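Local coordinates for malonyl CoA-acyl carrier protein transacylase (Burkholderia pseudomallei, PDB 3G87) that probably transfers the malonyl group from malonyl-CoA to the holo acyl carrier protein, releasing coenzyme A, at residues A[6-11]-A[267-272]; A[83-88]-A[219-224]; A[254-259]-A[285-290]. All blocks are in the same frame, centred on the assembly; numbering follows the deposited sequence.

Contact 1. Residues A[6-11]-A[267-272]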
ATOM      1  N   LEU A   6     -11.869   6.008  18.870  1.00 29.96           N
ATOM      2  CA  LEU A   6     -10.679   5.218  18.466  1.00 26.65           C
ATOM      3  C   LEU A   6     -10.151   5.749  17.152  1.00 25.52           C
ATOM      4  O   LEU A   6     -10.936   5.980  16.252  1.00 25.87           O
ATOM      5  CB  LEU A   6     -11.026   3.765  18.258  1.00 25.43           C
ATOM      6  CG  LEU A   6     -11.364   2.870  19.428  1.00 24.97           C
ATOM      7  CD1 LEU A   6     -12.076   1.635  18.920  1.00 21.23           C
ATOM      8  CD2 LEU A   6     -10.077   2.459  20.155  1.00 25.63           C
ATOM      9  N   ASN A   7      -8.835   5.941  17.028  1.00 24.34           N
ATOM     10  CA  ASN A   7      -8.245   6.543  15.819  1.00 21.91           C
ATOM     11  C   ASN A   7      -7.309   5.577  15.054  1.00 20.85           C
ATOM     12  O   ASN A   7      -6.356   5.044  15.629  1.00 20.28           O
ATOM     13  CB  ASN A   7      -7.489   7.772  16.265  1.00 21.58           C
ATOM     14  CG  ASN A   7      -7.033   8.676  15.116  1.00 22.51           C
ATOM     15  OD1 ASN A   7      -7.363   8.508  13.929  1.00 23.87           O
ATOM     16  ND2 ASN A   7      -6.275   9.690  15.499  1.00 20.97           N
ATOM     17  N   THR A   8      -7.581   5.392  13.789  1.00 18.55           N
ATOM     18  CA  THR A   8      -6.750   4.646  12.886  1.00 17.94           C
ATOM     19  C   THR A   8      -5.913   5.530  11.977  1.00 17.22           C
ATOM     20  O   THR A   8      -6.423   6.258  11.240  1.00 16.35           O
ATOM     21  CB  THR A   8      -7.562   3.690  11.994  1.00 17.43           C
ATOM     22  OG1 THR A   8      -8.291   2.786  12.788  1.00 18.92           O
ATOM     23  CG2 THR A   8      -6.682   2.934  11.162  1.00 16.83           C
ATOM     24  N   PHE A   9      -4.615   5.445  12.073  1.00 16.58           N
ATOM     25  CA  PHE A   9      -3.735   6.080  11.121  1.00 16.39           C
ATOM     26  C   PHE A   9      -3.503   5.128   9.945  1.00 16.12           C
ATOM     27  O   PHE A   9      -3.230   3.985  10.112  1.00 15.86           O
ATOM     28  CB  PHE A   9      -2.392   6.521  11.735  1.00 17.31           C
ATOM     29  CG  PHE A   9      -2.449   7.698  12.695  1.00 18.46           C
ATOM     30  CD1 PHE A   9      -3.608   8.259  13.118  1.00 19.69           C
ATOM     31  CD2 PHE A   9      -1.297   8.232  13.170  1.00 23.80           C
ATOM     32  CE1 PHE A   9      -3.617   9.300  13.980  1.00 20.88           C
ATOM     33  CE2 PHE A   9      -1.304   9.291  14.018  1.00 25.79           C
ATOM     34  CZ  PHE A   9      -2.496   9.815  14.431  1.00 23.22           C
ATOM     35  N   MET A  10      -3.669   5.656   8.755  1.00 15.26           N
ATOM     36  CA  MET A  10      -3.578   4.947   7.511  1.00 14.96           C
ATOM     37  C   MET A  10      -2.694   5.622   6.471  1.00 14.80           C
ATOM     38  O   MET A  10      -2.696   6.788   6.349  1.00 15.17           O
ATOM     39  CB  MET A  10      -4.968   4.554   6.984  1.00 15.02           C
ATOM     40  CG  MET A  10      -5.883   5.616   6.473  1.00 13.02           C
ATOM     41  SD  MET A  10      -7.482   5.014   6.150  1.00 16.41           S
ATOM     42  CE  MET A  10      -8.187   6.382   5.401  1.00  7.19           C
ATOM     43  N   PHE A  11      -1.906   4.840   5.774  1.00 14.54           N
ATOM     44  CA  PHE A  11      -0.876   5.307   4.857  1.00 14.18           C
ATOM     45  C   PHE A  11      -1.058   4.799   3.440  1.00 14.74           C
ATOM     46  O   PHE A  11      -1.188   3.661   3.246  1.00 15.57           O
ATOM     47  CB  PHE A  11       0.495   4.945   5.394  1.00 14.66           C
ATOM     48  CG  PHE A  11       0.701   5.335   6.812  1.00 16.74           C
ATOM     49  CD1 PHE A  11       1.243   6.545   7.135  1.00 15.24           C
ATOM     50  CD2 PHE A  11       0.322   4.495   7.828  1.00 16.84           C
ATOM     51  CE1 PHE A  11       1.409   6.890   8.396  1.00 15.71           C
ATOM     52  CE2 PHE A  11       0.465   4.854   9.093  1.00 18.02           C
ATOM     53  CZ  PHE A  11       1.036   6.041   9.383  1.00 17.26           C
ATOM     54  N   GLU A 267     -17.377   1.528  20.600  1.00 31.29           N
ATOM     55  CA  GLU A 267     -16.691   2.768  20.462  1.00 30.79           C
ATOM     56  C   GLU A 267     -16.871   3.256  19.066  1.00 29.30           C
ATOM     57  O   GLU A 267     -17.130   2.499  18.201  1.00 29.72           O
ATOM     58  CB  GLU A 267     -15.220   2.606  20.790  1.00 31.19           C
ATOM     59  CG  GLU A 267     -14.789   3.292  22.067  1.00 35.48           C
ATOM     60  CD  GLU A 267     -13.422   2.911  22.521  1.00 38.02           C
ATOM     61  OE1 GLU A 267     -12.678   3.785  22.882  1.00 39.14           O
ATOM     62  OE2 GLU A 267     -13.077   1.751  22.538  1.00 43.88           O
ATOM     63  N   ALA A 268     -16.728   4.533  18.843  1.00 27.70           N
ATOM     64  CA  ALA A 268     -16.723   5.021  17.497  1.00 26.26           C
ATOM     65  C   ALA A 268     -15.315   4.896  16.926  1.00 25.02           C
ATOM     66  O   ALA A 268     -14.393   4.697  17.637  1.00 26.02           O
ATOM     67  CB  ALA A 268     -17.210   6.409  17.441  1.00 25.79           C
ATOM     68  N   ILE A 269     -15.187   4.997  15.630  1.00 22.78           N
ATOM     69  CA  ILE A 269     -13.886   4.872  14.955  1.00 19.70           C
ATOM     70  C   ILE A 269     -13.726   5.870  13.781  1.00 19.87           C
ATOM     71  O   ILE A 269     -14.631   6.075  12.971  1.00 18.91           O
ATOM     72  CB  ILE A 269     -13.598   3.432  14.500  1.00 19.48           C
ATOM     73  CG1 ILE A 269     -12.151   3.289  14.031  1.00 18.01           C
ATOM     74  CG2 ILE A 269     -14.627   2.884  13.465  1.00 13.29           C
ATOM     75  CD1 ILE A 269     -11.599   1.896  14.343  1.00 22.16           C
ATOM     76  N   GLU A 270     -12.580   6.534  13.750  1.00 18.70           N
ATOM     77  CA  GLU A 270     -12.228   7.406  12.622  1.00 18.37           C
ATOM     78  C   GLU A 270     -10.900   6.951  11.978  1.00 16.61           C
ATOM     79  O   GLU A 270     -10.127   6.218  12.596  1.00 16.21           O
ATOM     80  CB  GLU A 270     -12.122   8.852  13.097  1.00 17.05           C
ATOM     81  CG  GLU A 270     -11.036   9.031  14.126  1.00 20.12           C
ATOM     82  CD  GLU A 270     -10.684  10.482  14.392  1.00 26.01           C
ATOM     83  OE1 GLU A 270     -10.677  11.312  13.455  1.00 29.77           O
ATOM     84  OE2 GLU A 270     -10.373  10.784  15.552  1.00 29.28           O
ATOM     85  N   PHE A 271     -10.643   7.445  10.773  1.00 16.36           N
ATOM     86  CA  PHE A 271      -9.519   7.065   9.914  1.00 16.46           C
ATOM     87  C   PHE A 271      -8.759   8.282   9.414  1.00 17.73           C
ATOM     88  O   PHE A 271      -9.284   9.167   8.718  1.00 19.02           O
ATOM     89  CB  PHE A 271     -10.004   6.205   8.729  1.00 14.43           C
ATOM     90  CG  PHE A 271     -10.649   4.909   9.169  1.00 15.37           C
ATOM     91  CD1 PHE A 271      -9.901   3.744   9.309  1.00 11.49           C
ATOM     92  CD2 PHE A 271     -12.019   4.864   9.478  1.00 14.31           C
ATOM     93  CE1 PHE A 271     -10.524   2.586   9.764  1.00 10.48           C
ATOM     94  CE2 PHE A 271     -12.616   3.722   9.937  1.00  9.37           C
ATOM     95  CZ  PHE A 271     -11.858   2.587  10.060  1.00 12.29           C
ATOM     96  N   THR A 272      -7.500   8.356   9.770  1.00 18.73           N
ATOM     97  CA  THR A 272      -6.761   9.525   9.402  1.00 18.47           C
ATOM     98  C   THR A 272      -5.716   9.112   8.369  1.00 17.90           C
ATOM     99  O   THR A 272      -4.809   8.355   8.709  1.00 17.04           O
ATOM    100  CB  THR A 272      -6.080  10.104  10.605  1.00 19.92           C
ATOM    101  OG1 THR A 272      -7.036  10.276  11.680  1.00 22.00           O
ATOM    102  CG2 THR A 272      -5.373  11.466  10.216  1.00 21.40           C
TER
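L6 uses both its N-H and its carbonyl against 267-272: the N-H reaches A268 O, and the carbonyl accepts E270 N at 3.0 Å. Two residues on, T8 N binds E270 O and T8 O receives T272 N at 2.8 Å. M10 N closes the series on T272 O. Strands 6-11 and 269-273 are thus neighbours in the four-stranded parallel sheet of the acyltransferase fold, with 269-273 as one of its two outer strands; the N-H and C=O groups of the even-numbered residues serve this neighbour, whereas N7 bonds to D86, just before strand 87-90, and F9 to F87 and A89 within it. One side-chain bond joins the strands: T272 OG1 donates to N7 OD1 at 2.9 Å, in the amide plane on a lone pair. N7 has CG anti to its backbone N (chi1 -169°), which brings the amide to the threonine and lets it stack on the carboxylate of E270, the two planes 23° apart. On the sheet face of T8 and F271, beta-branched T8 lays CB 3.6 Å from F271 CD1, while M10 crosses the phenylalanine side chain at about a right angle in an oblique Met-aromatic contact. T8 OG1, buried among carbons, finds no polar partner in the model.

Contact 2. Residues A[83-88]-A[219-224]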
ATOM      1  N   GLU A  83      -1.999  13.630  18.612  1.00 28.99           N
ATOM      2  CA  GLU A  83      -2.729  12.380  18.588  1.00 28.46           C
ATOM      3  C   GLU A  83      -1.902  11.150  18.438  1.00 27.78           C
ATOM      4  O   GLU A  83      -0.900  11.191  17.836  1.00 27.54           O
ATOM      5  CB  GLU A  83      -3.748  12.421  17.489  1.00 29.31           C
ATOM      6  CG  GLU A  83      -4.559  13.612  17.544  1.00 32.66           C
ATOM      7  CD  GLU A  83      -5.593  13.602  16.531  1.00 37.36           C
ATOM      8  OE1 GLU A  83      -5.400  12.936  15.541  1.00 39.83           O
ATOM      9  OE2 GLU A  83      -6.594  14.277  16.695  1.00 41.25           O
ATOM     10  N   THR A  84      -2.348  10.050  19.006  1.00 27.04           N
ATOM     11  CA  THR A  84      -1.704   8.769  18.852  1.00 26.45           C
ATOM     12  C   THR A  84      -2.691   7.795  18.290  1.00 25.84           C
ATOM     13  O   THR A  84      -3.828   7.811  18.636  1.00 26.84           O
ATOM     14  CB  THR A  84      -1.277   8.141  20.165  1.00 26.67           C
ATOM     15  OG1 THR A  84      -2.319   8.251  21.102  1.00 30.67           O
ATOM     16  CG2 THR A  84      -0.096   8.737  20.687  1.00 27.58           C
ATOM     17  N   PRO A  85      -2.249   6.931  17.423  1.00 24.07           N
ATOM     18  CA  PRO A  85      -3.148   5.979  16.809  1.00 23.30           C
ATOM     19  C   PRO A  85      -3.519   4.830  17.741  1.00 22.80           C
ATOM     20  O   PRO A  85      -2.742   4.465  18.532  1.00 23.65           O
ATOM     21  CB  PRO A  85      -2.347   5.491  15.616  1.00 22.16           C
ATOM     22  CG  PRO A  85      -1.012   5.726  15.954  1.00 22.08           C
ATOM     23  CD  PRO A  85      -0.941   6.902  16.800  1.00 24.01           C
ATOM     24  N   ASP A  86      -4.712   4.305  17.622  1.00 21.59           N
ATOM     25  CA  ASP A  86      -5.116   3.123  18.319  1.00 20.84           C
ATOM     26  C   ASP A  86      -4.939   1.964  17.401  1.00 20.39           C
ATOM     27  O   ASP A  86      -4.947   0.866  17.837  1.00 21.00           O
ATOM     28  CB  ASP A  86      -6.585   3.157  18.738  1.00 20.43           C
ATOM     29  CG  ASP A  86      -6.875   4.168  19.736  1.00 21.39           C
ATOM     30  OD1 ASP A  86      -7.484   5.135  19.384  1.00 21.14           O
ATOM     31  OD2 ASP A  86      -6.511   4.000  20.875  1.00 21.53           O
ATOM     32  N   PHE A  87      -4.779   2.224  16.118  1.00 19.88           N
ATOM     33  CA  PHE A  87      -4.758   1.171  15.121  1.00 19.15           C
ATOM     34  C   PHE A  87      -4.007   1.657  13.926  1.00 18.30           C
ATOM     35  O   PHE A  87      -4.064   2.793  13.604  1.00 16.36           O
ATOM     36  CB  PHE A  87      -6.178   0.744  14.714  1.00 20.06           C
ATOM     37  CG  PHE A  87      -6.899  -0.077  15.723  1.00 23.00           C
ATOM     38  CD1 PHE A  87      -6.569  -1.347  15.966  1.00 22.61           C
ATOM     39  CD2 PHE A  87      -7.941   0.439  16.406  1.00 27.87           C
ATOM     40  CE1 PHE A  87      -7.224  -2.054  16.871  1.00 26.44           C
ATOM     41  CE2 PHE A  87      -8.592  -0.287  17.331  1.00 29.46           C
ATOM     42  CZ  PHE A  87      -8.236  -1.538  17.550  1.00 25.57           C
ATOM     43  N   LEU A  88      -3.295   0.770  13.273  1.00 18.21           N
ATOM     44  CA  LEU A  88      -2.506   1.162  12.094  1.00 17.97           C
ATOM     45  C   LEU A  88      -2.766   0.218  10.886  1.00 17.68           C
ATOM     46  O   LEU A  88      -2.878  -1.015  11.054  1.00 17.50           O
ATOM     47  CB  LEU A  88      -1.004   1.203  12.456  1.00 16.61           C
ATOM     48  CG  LEU A  88      -0.641   2.274  13.483  1.00 17.25           C
ATOM     49  CD1 LEU A  88       0.523   1.833  14.332  1.00 17.81           C
ATOM     50  CD2 LEU A  88      -0.304   3.572  12.773  1.00 17.16           C
ATOM     51  N   PRO A 219       4.831  -5.166  17.168  1.00 22.38           N
ATOM     52  CA  PRO A 219       4.213  -3.815  17.153  1.00 21.78           C
ATOM     53  C   PRO A 219       3.724  -3.317  18.517  1.00 21.04           C
ATOM     54  O   PRO A 219       3.135  -4.066  19.273  1.00 21.58           O
ATOM     55  CB  PRO A 219       3.017  -3.964  16.188  1.00 21.47           C
ATOM     56  CG  PRO A 219       3.171  -5.241  15.506  1.00 21.70           C
ATOM     57  CD  PRO A 219       4.067  -6.137  16.359  1.00 22.02           C
ATOM     58  N   ALA A 220       3.903  -2.037  18.780  1.00 20.23           N
ATOM     59  CA  ALA A 220       3.501  -1.465  20.024  1.00 19.32           C
ATOM     60  C   ALA A 220       2.045  -1.005  19.926  1.00 19.69           C
ATOM     61  O   ALA A 220       1.419  -0.753  20.956  1.00 19.14           O
ATOM     62  CB  ALA A 220       4.371  -0.315  20.314  1.00 19.67           C
ATOM     63  N   ILE A 221       1.542  -0.879  18.687  1.00 18.66           N
ATOM     64  CA  ILE A 221       0.171  -0.446  18.360  1.00 18.09           C
ATOM     65  C   ILE A 221      -0.242  -1.446  17.245  1.00 18.88           C
ATOM     66  O   ILE A 221       0.593  -1.767  16.379  1.00 19.48           O
ATOM     67  CB  ILE A 221       0.113   1.056  17.831  1.00 16.96           C
ATOM     68  CG1 ILE A 221       0.649   2.044  18.864  1.00 17.22           C
ATOM     69  CG2 ILE A 221      -1.309   1.474  17.460  1.00 15.64           C
ATOM     70  CD1 ILE A 221       0.761   3.513  18.379  1.00 16.26           C
ATOM     71  N   PRO A 222      -1.478  -2.013  17.318  1.00 18.11           N
ATOM     72  CA  PRO A 222      -1.882  -3.084  16.375  1.00 18.23           C
ATOM     73  C   PRO A 222      -1.756  -2.623  14.914  1.00 18.12           C
ATOM     74  O   PRO A 222      -2.179  -1.513  14.573  1.00 17.49           O
ATOM     75  CB  PRO A 222      -3.353  -3.312  16.696  1.00 17.71           C
ATOM     76  CG  PRO A 222      -3.499  -2.882  18.173  1.00 19.23           C
ATOM     77  CD  PRO A 222      -2.408  -1.872  18.469  1.00 18.32           C
ATOM     78  N   VAL A 223      -1.150  -3.447  14.072  1.00 17.52           N
ATOM     79  CA  VAL A 223      -1.022  -3.097  12.650  1.00 17.53           C
ATOM     80  C   VAL A 223      -1.792  -4.153  11.892  1.00 17.46           C
ATOM     81  O   VAL A 223      -1.532  -5.349  12.086  1.00 17.92           O
ATOM     82  CB  VAL A 223       0.472  -3.075  12.219  1.00 17.07           C
ATOM     83  CG1 VAL A 223       0.584  -2.882  10.731  1.00 19.43           C
ATOM     84  CG2 VAL A 223       1.238  -1.953  12.946  1.00 15.67           C
ATOM     85  N   ILE A 224      -2.764  -3.742  11.083  1.00 17.84           N
ATOM     86  CA  ILE A 224      -3.598  -4.736  10.353  1.00 18.09           C
ATOM     87  C   ILE A 224      -2.891  -5.136   9.082  1.00 17.12           C
ATOM     88  O   ILE A 224      -2.577  -4.292   8.244  1.00 17.61           O
ATOM     89  CB  ILE A 224      -5.021  -4.270   9.984  1.00 17.92           C
ATOM     90  CG1 ILE A 224      -5.732  -3.594  11.175  1.00 17.88           C
ATOM     91  CG2 ILE A 224      -5.794  -5.489   9.583  1.00 19.03           C
ATOM     92  CD1 ILE A 224      -5.797  -4.459  12.390  1.00 16.41           C
TER
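L88 makes both hydrogen bonds of this contact: its N-H points to P222 O at 2.9 Å, and its own carbonyl receives I224 N at 2.7 Å, the straighter of the two at 165°. The residue between those partners, V223, pairs with L88 in parallel register, and its CA adds a C-H contact to the same L88 oxygen. Through this pairing the short, weakly bonded strand 223-224 forms one edge of the parallel sheet, beside 87-90. Around the bonds the packing is apolar. L88 sends CD1 obliquely against I221, 3.6 Å from CB, while its own CB rests by V223 CG2. Farther back, I221 reaches its CD1 across P85 at about a right angle, 3.7 Å from CG. F87, on the other face of the strand from L88, brings CD1 to within 3.8 Å of P222 CB; its ring also packs on L258 of helix 251-264. A proline can occupy position 222 because the pairing uses its carbonyl alone, and its lack of an N-H costs no bond. Two backbone bonds thus set the register while apolar side chains pack around them, so the edge of the sheet depends on both.

Contact 3. Residues A[254-259]-A[285-290]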
ATOM      1  N   SER A 254      -9.711  -5.431   5.768  1.00 18.84           N
ATOM      2  CA  SER A 254      -8.942  -4.866   6.848  1.00 18.24           C
ATOM      3  C   SER A 254      -9.692  -3.731   7.518  1.00 18.06           C
ATOM      4  O   SER A 254      -9.819  -3.689   8.679  1.00 19.08           O
ATOM      5  CB  SER A 254      -7.578  -4.413   6.339  1.00 18.97           C
ATOM      6  OG  SER A 254      -6.771  -5.453   5.952  1.00 17.32           O
ATOM      7  N   ILE A 255     -10.177  -2.811   6.734  1.00 18.72           N
ATOM      8  CA  ILE A 255     -11.058  -1.784   7.193  1.00 18.65           C
ATOM      9  C   ILE A 255     -12.270  -2.358   7.906  1.00 20.27           C
ATOM     10  O   ILE A 255     -12.537  -2.002   9.002  1.00 21.82           O
ATOM     11  CB  ILE A 255     -11.526  -0.870   6.037  1.00 18.61           C
ATOM     12  CG1 ILE A 255     -10.340  -0.268   5.339  1.00 17.69           C
ATOM     13  CG2 ILE A 255     -12.472   0.174   6.497  1.00 15.84           C
ATOM     14  CD1 ILE A 255      -9.567   0.603   6.151  1.00 17.22           C
ATOM     15  N   ARG A 256     -12.998  -3.237   7.255  1.00 19.71           N
ATOM     16  CA  ARG A 256     -14.166  -3.914   7.864  1.00 20.37           C
ATOM     17  C   ARG A 256     -13.827  -4.619   9.206  1.00 21.45           C
ATOM     18  O   ARG A 256     -14.621  -4.612  10.165  1.00 22.54           O
ATOM     19  CB  ARG A 256     -14.769  -4.904   6.856  1.00 19.03           C
ATOM     20  CG  ARG A 256     -15.672  -4.223   5.833  1.00 20.54           C
ATOM     21  CD  ARG A 256     -16.254  -5.219   4.798  1.00 20.26           C
ATOM     22  NE  ARG A 256     -17.441  -4.712   4.125  1.00 20.25           N
ATOM     23  CZ  ARG A 256     -18.091  -5.357   3.136  1.00 25.50           C
ATOM     24  NH1 ARG A 256     -17.652  -6.541   2.661  1.00 24.44           N
ATOM     25  NH2 ARG A 256     -19.189  -4.810   2.597  1.00 23.07           N
ATOM     26  N   TYR A 257     -12.632  -5.211   9.296  1.00 20.97           N
ATOM     27  CA  TYR A 257     -12.209  -5.761  10.557  1.00 20.33           C
ATOM     28  C   TYR A 257     -12.126  -4.641  11.594  1.00 19.82           C
ATOM     29  O   TYR A 257     -12.527  -4.842  12.724  1.00 19.80           O
ATOM     30  CB  TYR A 257     -10.855  -6.489  10.445  1.00 20.38           C
ATOM     31  CG  TYR A 257     -10.314  -6.973  11.787  1.00 21.27           C
ATOM     32  CD1 TYR A 257     -10.846  -8.111  12.397  1.00 21.50           C
ATOM     33  CD2 TYR A 257      -9.291  -6.275  12.461  1.00 21.65           C
ATOM     34  CE1 TYR A 257     -10.362  -8.554  13.651  1.00 24.02           C
ATOM     35  CE2 TYR A 257      -8.784  -6.731  13.713  1.00 22.36           C
ATOM     36  CZ  TYR A 257      -9.309  -7.884  14.291  1.00 22.22           C
ATOM     37  OH  TYR A 257      -8.845  -8.370  15.530  1.00 24.64           O
ATOM     38  N   LEU A 258     -11.626  -3.467  11.223  1.00 19.00           N
ATOM     39  CA  LEU A 258     -11.575  -2.380  12.200  1.00 19.81           C
ATOM     40  C   LEU A 258     -12.940  -1.899  12.587  1.00 20.57           C
ATOM     41  O   LEU A 258     -13.151  -1.627  13.763  1.00 20.58           O
ATOM     42  CB  LEU A 258     -10.740  -1.174  11.727  1.00 19.24           C
ATOM     43  CG  LEU A 258      -9.281  -1.624  11.524  1.00 18.89           C
ATOM     44  CD1 LEU A 258      -8.442  -0.608  10.741  1.00 14.02           C
ATOM     45  CD2 LEU A 258      -8.630  -2.068  12.831  1.00 16.13           C
ATOM     46  N   LEU A 259     -13.850  -1.776  11.612  1.00 21.40           N
ATOM     47  CA  LEU A 259     -15.233  -1.339  11.900  1.00 23.52           C
ATOM     48  C   LEU A 259     -15.949  -2.249  12.919  1.00 24.49           C
ATOM     49  O   LEU A 259     -16.554  -1.749  13.865  1.00 24.97           O
ATOM     50  CB  LEU A 259     -16.056  -1.238  10.608  1.00 23.56           C
ATOM     51  CG  LEU A 259     -15.568  -0.198   9.577  1.00 22.76           C
ATOM     52  CD1 LEU A 259     -16.426  -0.214   8.367  1.00 22.47           C
ATOM     53  CD2 LEU A 259     -15.526   1.220  10.147  1.00 22.56           C
ATOM     54  N   HIS A 285     -14.655   5.862   2.997  1.00 23.56           N
ATOM     55  CA  HIS A 285     -16.048   6.337   2.908  1.00 24.74           C
ATOM     56  C   HIS A 285     -16.917   5.301   2.193  1.00 24.23           C
ATOM     57  O   HIS A 285     -18.032   4.993   2.644  1.00 25.05           O
ATOM     58  CB  HIS A 285     -16.202   7.741   2.285  1.00 24.48           C
ATOM     59  CG  HIS A 285     -17.636   8.104   2.020  1.00 29.12           C
ATOM     60  ND1 HIS A 285     -18.574   8.235   3.032  1.00 30.37           N
ATOM     61  CD2 HIS A 285     -18.303   8.322   0.858  1.00 30.49           C
ATOM     62  CE1 HIS A 285     -19.752   8.518   2.504  1.00 32.02           C
ATOM     63  NE2 HIS A 285     -19.617   8.571   1.187  1.00 33.42           N
ATOM     64  N   THR A 286     -16.376   4.725   1.125  1.00 24.02           N
ATOM     65  CA  THR A 286     -17.144   3.789   0.280  1.00 23.21           C
ATOM     66  C   THR A 286     -17.424   2.474   0.986  1.00 23.04           C
ATOM     67  O   THR A 286     -18.560   2.009   0.996  1.00 23.80           O
ATOM     68  CB  THR A 286     -16.479   3.551  -1.092  1.00 23.38           C
ATOM     69  OG1 THR A 286     -16.388   4.814  -1.797  1.00 19.53           O
ATOM     70  CG2 THR A 286     -17.297   2.528  -1.906  1.00 22.52           C
ATOM     71  N   ILE A 287     -16.434   1.949   1.651  1.00 22.70           N
ATOM     72  CA  ILE A 287     -16.542   0.810   2.498  1.00 22.59           C
ATOM     73  C   ILE A 287     -17.620   0.979   3.554  1.00 24.77           C
ATOM     74  O   ILE A 287     -18.480   0.171   3.659  1.00 25.15           O
ATOM     75  CB  ILE A 287     -15.163   0.436   3.111  1.00 22.04           C
ATOM     76  CG1 ILE A 287     -14.254  -0.146   2.061  1.00 18.92           C
ATOM     77  CG2 ILE A 287     -15.298  -0.591   4.114  1.00 19.91           C
ATOM     78  CD1 ILE A 287     -12.932   0.227   2.187  1.00 17.72           C
ATOM     79  N   ARG A 288     -17.562   2.059   4.314  1.00 26.67           N
ATOM     80  CA  ARG A 288     -18.545   2.372   5.340  1.00 29.48           C
ATOM     81  C   ARG A 288     -19.974   2.556   4.807  1.00 31.05           C
ATOM     82  O   ARG A 288     -20.889   2.118   5.398  1.00 29.92           O
ATOM     83  CB  ARG A 288     -18.144   3.587   6.192  1.00 28.68           C
ATOM     84  CG  ARG A 288     -16.884   3.436   7.014  1.00 30.40           C
ATOM     85  CD  ARG A 288     -16.614   4.545   7.978  1.00 25.58           C
ATOM     86  NE  ARG A 288     -17.175   4.213   9.252  1.00 26.25           N
ATOM     87  CZ  ARG A 288     -16.812   4.670  10.416  1.00 24.41           C
ATOM     88  NH1 ARG A 288     -17.406   4.205  11.426  1.00 26.86           N
ATOM     89  NH2 ARG A 288     -15.924   5.566  10.582  1.00 23.28           N
ATOM     90  N   ARG A 289     -20.132   3.184   3.672  1.00 34.39           N
ATOM     91  CA  ARG A 289     -21.426   3.336   3.064  1.00 38.01           C
ATOM     92  C   ARG A 289     -22.023   1.997   2.689  1.00 39.77           C
ATOM     93  O   ARG A 289     -23.187   1.803   2.792  1.00 39.71           O
ATOM     94  CB  ARG A 289     -21.325   4.251   1.852  1.00 37.64           C
ATOM     95  CG  ARG A 289     -22.555   4.990   1.529  1.00 40.53           C
ATOM     96  CD  ARG A 289     -22.507   5.603   0.162  1.00 46.93           C
ATOM     97  NE  ARG A 289     -22.402   4.668  -0.940  1.00 51.79           N
ATOM     98  CZ  ARG A 289     -21.354   4.570  -1.741  1.00 53.76           C
ATOM     99  NH1 ARG A 289     -20.328   5.352  -1.537  1.00 53.88           N
ATOM    100  NH2 ARG A 289     -21.335   3.692  -2.738  1.00 52.66           N
ATOM    101  N   GLN A 290     -21.184   1.086   2.252  1.00 42.56           N
ATOM    102  CA  GLN A 290     -21.555  -0.280   1.995  1.00 45.70           C
ATOM    103  C   GLN A 290     -21.417  -0.910   3.384  1.00 47.68           C
ATOM    104  O   GLN A 290     -21.302  -0.224   4.322  1.00 48.48           O
ATOM    105  CB  GLN A 290     -20.713  -0.872   0.852  1.00 45.66           C
ATOM    106  CG  GLN A 290     -20.769  -0.059  -0.531  1.00 49.12           C
ATOM    107  CD  GLN A 290     -19.672  -0.365  -1.604  1.00 51.50           C
ATOM    108  OE1 GLN A 290     -18.512  -0.499  -1.290  1.00 49.84           O
ATOM    109  NE2 GLN A 290     -20.049  -0.413  -2.858  1.00 51.94           N
TER
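I255 meets I287 at about a right angle, the two CG2 methyls 3.8 Å apart. In both residues CG2 stands anti to the backbone N, and each chain turns this branch to the other helix; behind it I255 CG1 comes near I287 CD1. Beta-branched isoleucines suit the spot, since they offer short, stiff branches that pack between the two helices. The next residue, R256, contributes carbon rather than charge here: its CG lies 4.0 Å from I287 CG2, and the chain then runs on extended (chi2 179°) until NE donates to T291 OG1, just past the end of the other helix. I287 CG2 therefore sits among I255, R256 and, more distantly, L259. Helix 251-264 precedes strand 269-273 and helix 279-289 follows it, an alpha-beta-alpha succession within the alpha/beta fold, and both helices lie along the sheet face that bears F271. Their local axes approach to 10.4 Å and cross at -58°, a separation spanned by the isoleucine and leucine side chains and the stems of two arginines. One turn on from I255, L259 lays CD2 over one face of the R288 guanidinium, 3.5 Å from NE and offset toward the rim, and its CD1 touches R288 CG. The bend at chi3 of R288 (93°) folds the guanidinium back across the leucine, where NH2 can donate to I269 O on the strand. An arginine fits this partly open border because its aliphatic stem packs while its polar end binds a backbone carbonyl.

Contacts 1 and 2 belong to one sheet, their centres about 9 Å apart: strands 6-11 and 87-90 lie side by side, and probable hydrogen bonds run from D86 N, just ahead of strand 87-90, to N7 O (2.7 Å) and from F9 N to F87 O (3.1 Å). Contact 3, centred about 11 Å from contact 1, packs its helices on the outer strand of that contact, with L259 CD2 3.8 Å from I269 CG2. Contacts 2 and 3, about 17 Å apart between centres, still meet where L258 CD2 lies 3.7 Å from I224 CG1. Strand 87-90 runs on into a probable nucleophile elbow, G90-S92-G94, near which the side chains of M10 and V223 lie without touching it.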